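PDB 3LL7: putative methyltransferase from Porphyromonas gingivalis, which is probably an S-adenosylmethionine-dependent methyltransferase whose substrate is not established, with a THUMP-like domain at its C-terminal end. Local coordinates for residues K9-I14 with S66-S71; G235-L240 with L301-A306. One frame throughout, in Å; residues are numbered along the deposited sequence. Where two conformers were deposited one is given.

In the fold
The two contacts lie far apart, with centres 37 Å from each other and nearest atoms about 17 Å apart, and they share no helix or strand. Contact 1 is in the N-terminal helical part, where helix 8-20 meets a loop. It is mostly buried, and an aromatic ring packs against two isoleucines, with a possible water bridge at its margin. Contact 2 is nearer the middle of the chain, about 9 Å from its centre. It joins strand 236-244 of the large mixed sheet to helix 299-304 of the ferredoxin-like region. It is smaller and partly buried, and rests on the carbon chain of one lysine. Neither contact has a direct hydrogen bond across it.

Contact 1 (K9-I14 with S66-S71)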
loop_
_atom_site.group_PDB
_atom_site.type_symbol
_atom_site.label_atom_id
_atom_site.label_comp_id
_atom_site.label_asym_id
_atom_site.label_seq_id
_atom_site.Cartn_x
_atom_site.Cartn_y
_atom_site.Cartn_z
ATOM N N LYS A 9 22.753 16.121 -20.938
ATOM C CA LYS A 9 22.488 16.586 -22.301
ATOM C C LYS A 9 21.721 15.531 -23.134
ATOM O O LYS A 9 20.798 15.850 -23.881
ATOM C CB LYS A 9 23.837 16.935 -22.949
ATOM C CG LYS A 9 23.733 17.587 -24.311
ATOM C CD LYS A 9 25.172 17.968 -24.757
ATOM C CE LYS A 9 25.287 17.969 -26.272
ATOM N NZ LYS A 9 24.591 19.165 -26.792
ATOM N N GLU A 10 22.104 14.271 -22.990
ATOM C CA GLU A 10 21.468 13.177 -23.721
ATOM C C GLU A 10 20.057 12.907 -23.215
ATOM O O GLU A 10 19.140 12.656 -24.016
ATOM C CB GLU A 10 22.310 11.896 -23.625
ATOM C CG GLU A 10 23.664 11.978 -24.367
ATOM C CD GLU A 10 24.538 10.792 -24.071
ATOM O OE1 GLU A 10 24.776 10.541 -22.879
ATOM O OE2 GLU A 10 24.975 10.108 -25.023
ATOM N N ILE A 11 19.857 13.018 -21.894
ATOM C CA ILE A 11 18.502 12.843 -21.327
ATOM C C ILE A 11 17.581 13.936 -21.826
ATOM O O ILE A 11 16.461 13.656 -22.221
ATOM C CB ILE A 11 18.531 12.811 -19.778
ATOM C CG1 ILE A 11 19.296 11.554 -19.337
ATOM C CG2 ILE A 11 17.076 12.813 -19.193
ATOM C CD1 ILE A 11 19.696 11.519 -17.849
ATOM N N LEU A 12 18.065 15.170 -21.848
ATOM C CA LEU A 12 17.267 16.241 -22.427
ATOM C C LEU A 12 16.886 15.962 -23.883
ATOM O O LEU A 12 15.730 16.187 -24.258
ATOM C CB LEU A 12 17.969 17.589 -22.302
ATOM C CG LEU A 12 18.024 18.197 -20.898
ATOM C CD1 LEU A 12 19.145 19.268 -20.872
ATOM C CD2 LEU A 12 16.677 18.789 -20.471
ATOM N N ALA A 13 17.834 15.487 -24.693
ATOM C CA ALA A 13 17.541 15.171 -26.093
ATOM C C ALA A 13 16.540 14.039 -26.179
ATOM O O ALA A 13 15.598 14.099 -26.964
ATOM C CB ALA A 13 18.827 14.804 -26.867
ATOM N N ILE A 14 16.749 12.983 -25.387
ATOM C CA ILE A 14 15.855 11.829 -25.467
ATOM C C ILE A 14 14.411 12.211 -25.138
ATOM O O ILE A 14 13.469 11.787 -25.845
ATOM C CB ILE A 14 16.368 10.637 -24.611
ATOM C CG1 ILE A 14 17.623 10.066 -25.263
ATOM C CG2 ILE A 14 15.263 9.557 -24.436
ATOM C CD1 ILE A 14 18.544 9.272 -24.227
ATOM N N SER A 66 10.049 16.472 -19.828
ATOM C CA SER A 66 11.440 16.271 -19.524
ATOM C C SER A 66 11.673 15.167 -18.510
ATOM O O SER A 66 12.827 14.861 -18.225
ATOM C CB SER A 66 12.074 17.570 -19.012
ATOM O OG SER A 66 13.125 17.992 -19.865
ATOM N N LEU A 67 10.607 14.590 -17.952
ATOM C CA LEU A 67 10.786 13.449 -17.027
ATOM C C LEU A 67 11.283 12.272 -17.822
ATOM O O LEU A 67 10.796 12.018 -18.941
ATOM C CB LEU A 67 9.507 13.039 -16.262
ATOM C CG LEU A 67 9.028 13.901 -15.095
ATOM C CD1 LEU A 67 7.908 13.185 -14.397
ATOM C CD2 LEU A 67 10.132 14.269 -14.084
ATOM N N TYR A 68 12.275 11.584 -17.257
ATOM C CA TYR A 68 12.892 10.448 -17.891
ATOM C C TYR A 68 12.763 9.231 -16.967
ATOM O O TYR A 68 13.225 9.276 -15.829
ATOM C CB TYR A 68 14.366 10.732 -18.162
ATOM C CG TYR A 68 15.053 9.606 -18.877
ATOM C CD1 TYR A 68 14.839 9.385 -20.237
ATOM C CD2 TYR A 68 15.908 8.749 -18.197
ATOM C CE1 TYR A 68 15.462 8.336 -20.905
ATOM C CE2 TYR A 68 16.555 7.684 -18.865
ATOM C CZ TYR A 68 16.306 7.477 -20.217
ATOM O OH TYR A 68 16.910 6.448 -20.907
ATOM N N ILE A 69 12.164 8.156 -17.476
ATOM C CA ILE A 69 11.989 6.909 -16.696
ATOM C C ILE A 69 13.158 5.958 -16.892
ATOM O O ILE A 69 13.391 5.501 -18.005
ATOM C CB ILE A 69 10.666 6.213 -17.060
ATOM C CG1 ILE A 69 9.512 7.202 -16.900
ATOM C CG2 ILE A 69 10.447 4.937 -16.213
ATOM C CD1 ILE A 69 9.397 7.827 -15.500
ATOM N N PRO A 70 13.899 5.645 -15.799
ATOM C CA PRO A 70 15.171 4.951 -16.015
ATOM C C PRO A 70 14.968 3.559 -16.594
ATOM O O PRO A 70 15.764 3.133 -17.422
ATOM C CB PRO A 70 15.809 4.897 -14.622
ATOM C CG PRO A 70 14.683 5.082 -13.650
ATOM C CD PRO A 70 13.629 5.910 -14.375
ATOM N N SER A 71 13.900 2.884 -16.180
ATOM C CA SER A 71 13.569 1.543 -16.666
ATOM C C SER A 71 12.103 1.166 -16.402
ATOM O O SER A 71 11.446 1.728 -15.515
ATOM C CB SER A 71 14.510 0.485 -16.046
ATOM O OG SER A 71 14.377 0.419 -14.631
HETATM O O HOH W 1 13.611 17.868 -22.887
#
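Residues 9-14 are a piece of helix, and the irregular segment 66-71 passes alongside it, with the CA atoms of Leu12 and Ser66 6.5 Å apart and those of Ile11 and Tyr68 7.0 Å apart. Tyr68 carries most of the contact. Its CB points toward the helix, and the side chain meets two isoleucines. Ile11 CG2 packs on Tyr68 CB at 3.6 Å and meets the ring obliquely near CG. The two side chains cross at about a right angle. Ile14 CG2 comes to the ring edge, near the ring plane, and touches Tyr68 CE1 at 3.7 Å. In Ile11 the CG2 methyl is anti to the backbone N, while CG1 lies beside that N (chi1 -66°); this leaves the methyl as the branch that meets the tyrosine. This is a helix-to-loop contact within the N-terminal helical part of the protein, and helix 8-20 belongs to the family's N-terminal domain. Phe6 touches Ile11, Ile14 and Tyr68, and so closes the same apolar cluster. Helix 125-138 adds Val129 and His133 against Ile11, and helix 38-57 adds Ala43 against Ile14. Toward Ser66 the contact is more polar. A water donates to Leu12 O at 3.0 Å. Ser66 has two conformers; in the one given, OG lies 3.7 Å from Leu12 CD2 and is hydrogen-bonded to this water, so the bridge is doubtful as a fixed feature. The same helix 125-138 holds the loop backbone: Ser66 O accepts from His133 NE2 and Tyr68 O from Asn134 ND2.

Contact 2 (G235-L240 with L301-A306); sequences GEVKEL and LLKAGA
Lys303 meets Val237 and Leu240 of strand 236-244 through its carbon chain, while its charged end is bound to other residues. Lys303 CB touches Val237 CG2 at 3.9 Å, and the two side chains cross at about a right angle. Further along, Lys303 CE approaches Leu240 CD2 at a looser 4.4 Å. The lysine chain leaves with CG anti to the backbone N (chi1 172°) and bends at the next torsion (chi2 66°). NZ then donates to the carbonyl oxygens of Pro211 and Ile213, which fixes the end of the chain and leaves the methylenes to pack on the strand. Val237 and Leu240 can both point toward the helix because a classic beta bulge lies between them: Lys238 and Glu239 both face Val231 of strand 225-233. Lys238, the first bulge residue, also reaches back to Glu236: Lys238 NZ to Glu236 OE2 is a 2.6 Å salt bridge, met on the anti side of the carboxylate. The contact sits between the large mixed sheet and helix 299-304, followed by Gly305, which leaves the helix with a positive phi. Val230 of strand 225-233 touches Val237, Lys303 and Ala304, while strands 258-263 and 272-274 pack against Leu301 and Ala304.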
loop_
_atom_site.group_PDB
_atom_site.type_symbol
_atom_site.label_atom_id
_atom_site.label_comp_id
_atom_site.label_asym_id
_atom_site.label_seq_id
_atom_site.Cartn_x
_atom_site.Cartn_y
_atom_site.Cartn_z
ATOM N N GLY A 235 -8.505 -0.722 -2.682
ATOM C CA GLY A 235 -9.078 -1.965 -2.191
ATOM C C GLY A 235 -8.128 -3.010 -1.622
ATOM O O GLY A 235 -8.571 -4.116 -1.316
ATOM N N GLU A 236 -6.832 -2.698 -1.486
ATOM C CA GLU A 236 -5.880 -3.719 -1.054
ATOM C C GLU A 236 -4.773 -3.123 -0.220
ATOM O O GLU A 236 -4.428 -1.947 -0.399
ATOM C CB GLU A 236 -5.287 -4.509 -2.241
ATOM C CG GLU A 236 -4.321 -3.753 -3.118
ATOM C CD GLU A 236 -3.614 -4.626 -4.190
ATOM O OE1 GLU A 236 -4.044 -5.763 -4.474
ATOM O OE2 GLU A 236 -2.616 -4.150 -4.760
ATOM N N VAL A 237 -4.183 -3.953 0.635
ATOM C CA VAL A 237 -3.092 -3.484 1.494
ATOM C C VAL A 237 -1.882 -3.251 0.592
ATOM O O VAL A 237 -1.507 -4.148 -0.192
ATOM C CB VAL A 237 -2.760 -4.469 2.627
ATOM C CG1 VAL A 237 -1.604 -3.938 3.451
ATOM C CG2 VAL A 237 -4.005 -4.708 3.558
ATOM N N LYS A 238 -1.309 -2.053 0.681
ATOM C CA LYS A 238 -0.182 -1.651 -0.170
ATOM C C LYS A 238 1.134 -1.685 0.579
ATOM O O LYS A 238 2.190 -1.993 -0.013
ATOM C CB LYS A 238 -0.402 -0.223 -0.706
ATOM C CG LYS A 238 -1.510 -0.077 -1.749
ATOM C CD LYS A 238 -1.285 -0.988 -2.940
ATOM C CE LYS A 238 -2.294 -0.711 -4.033
ATOM N NZ LYS A 238 -2.074 -1.642 -5.175
ATOM N N GLU A 239 1.112 -1.368 1.875
ATOM C CA GLU A 239 2.350 -1.327 2.633
ATOM C C GLU A 239 2.091 -1.330 4.142
ATOM O O GLU A 239 1.009 -0.997 4.599
ATOM C CB GLU A 239 3.171 -0.076 2.259
ATOM C CG GLU A 239 2.497 1.232 2.586
ATOM C CD GLU A 239 3.069 2.422 1.790
ATOM O OE1 GLU A 239 3.275 2.289 0.560
ATOM O OE2 GLU A 239 3.275 3.495 2.397
ATOM N N LEU A 240 3.107 -1.701 4.900
ATOM C CA LEU A 240 3.114 -1.436 6.322
ATOM C C LEU A 240 4.154 -0.337 6.538
ATOM O O LEU A 240 5.165 -0.271 5.826
ATOM C CB LEU A 240 3.531 -2.668 7.109
ATOM C CG LEU A 240 2.879 -4.011 6.860
ATOM C CD1 LEU A 240 3.150 -4.838 8.092
ATOM C CD2 LEU A 240 1.376 -3.940 6.586
ATOM N N LEU A 301 -7.955 -3.536 7.976
ATOM C CA LEU A 301 -8.412 -4.078 9.266
ATOM C C LEU A 301 -8.101 -5.566 9.410
ATOM O O LEU A 301 -7.639 -6.013 10.441
ATOM C CB LEU A 301 -9.897 -3.869 9.487
ATOM C CG LEU A 301 -10.167 -2.497 10.102
ATOM C CD1 LEU A 301 -11.613 -2.213 10.009
ATOM C CD2 LEU A 301 -9.701 -2.431 11.594
ATOM N N LEU A 302 -8.397 -6.318 8.346
ATOM C CA LEU A 302 -8.111 -7.747 8.310
ATOM C C LEU A 302 -6.624 -8.053 8.503
ATOM O O LEU A 302 -6.267 -8.914 9.303
ATOM C CB LEU A 302 -8.621 -8.349 6.985
ATOM C CG LEU A 302 -10.146 -8.413 6.829
ATOM C CD1 LEU A 302 -10.511 -8.827 5.378
ATOM C CD2 LEU A 302 -10.770 -9.347 7.840
ATOM N N LYS A 303 -5.768 -7.349 7.770
ATOM C CA LYS A 303 -4.330 -7.567 7.872
ATOM C C LYS A 303 -3.808 -7.187 9.271
ATOM O O LYS A 303 -2.914 -7.854 9.789
ATOM C CB LYS A 303 -3.600 -6.744 6.804
ATOM C CG LYS A 303 -2.066 -6.756 6.951
ATOM C CD LYS A 303 -1.442 -8.144 6.699
ATOM C CE LYS A 303 0.048 -8.124 6.962
ATOM N NZ LYS A 303 0.687 -9.457 6.680
ATOM N N ALA A 304 -4.343 -6.100 9.849
ATOM C CA ALA A 304 -3.906 -5.616 11.186
ATOM C C ALA A 304 -4.323 -6.579 12.289
ATOM O O ALA A 304 -3.714 -6.610 13.342
ATOM C CB ALA A 304 -4.501 -4.208 11.468
ATOM N N GLY A 305 -5.389 -7.329 12.027
ATOM C CA GLY A 305 -5.916 -8.334 12.943
ATOM C C GLY A 305 -6.837 -7.821 14.034
ATOM O O GLY A 305 -6.935 -8.462 15.096
ATOM N N ALA A 306 -7.533 -6.714 13.781
ATOM C CA ALA A 306 -8.461 -6.125 14.758
ATOM C C ALA A 306 -9.834 -6.837 14.726
ATOM O O ALA A 306 -10.873 -6.176 14.744
ATOM C CB ALA A 306 -8.662 -4.606 14.458
#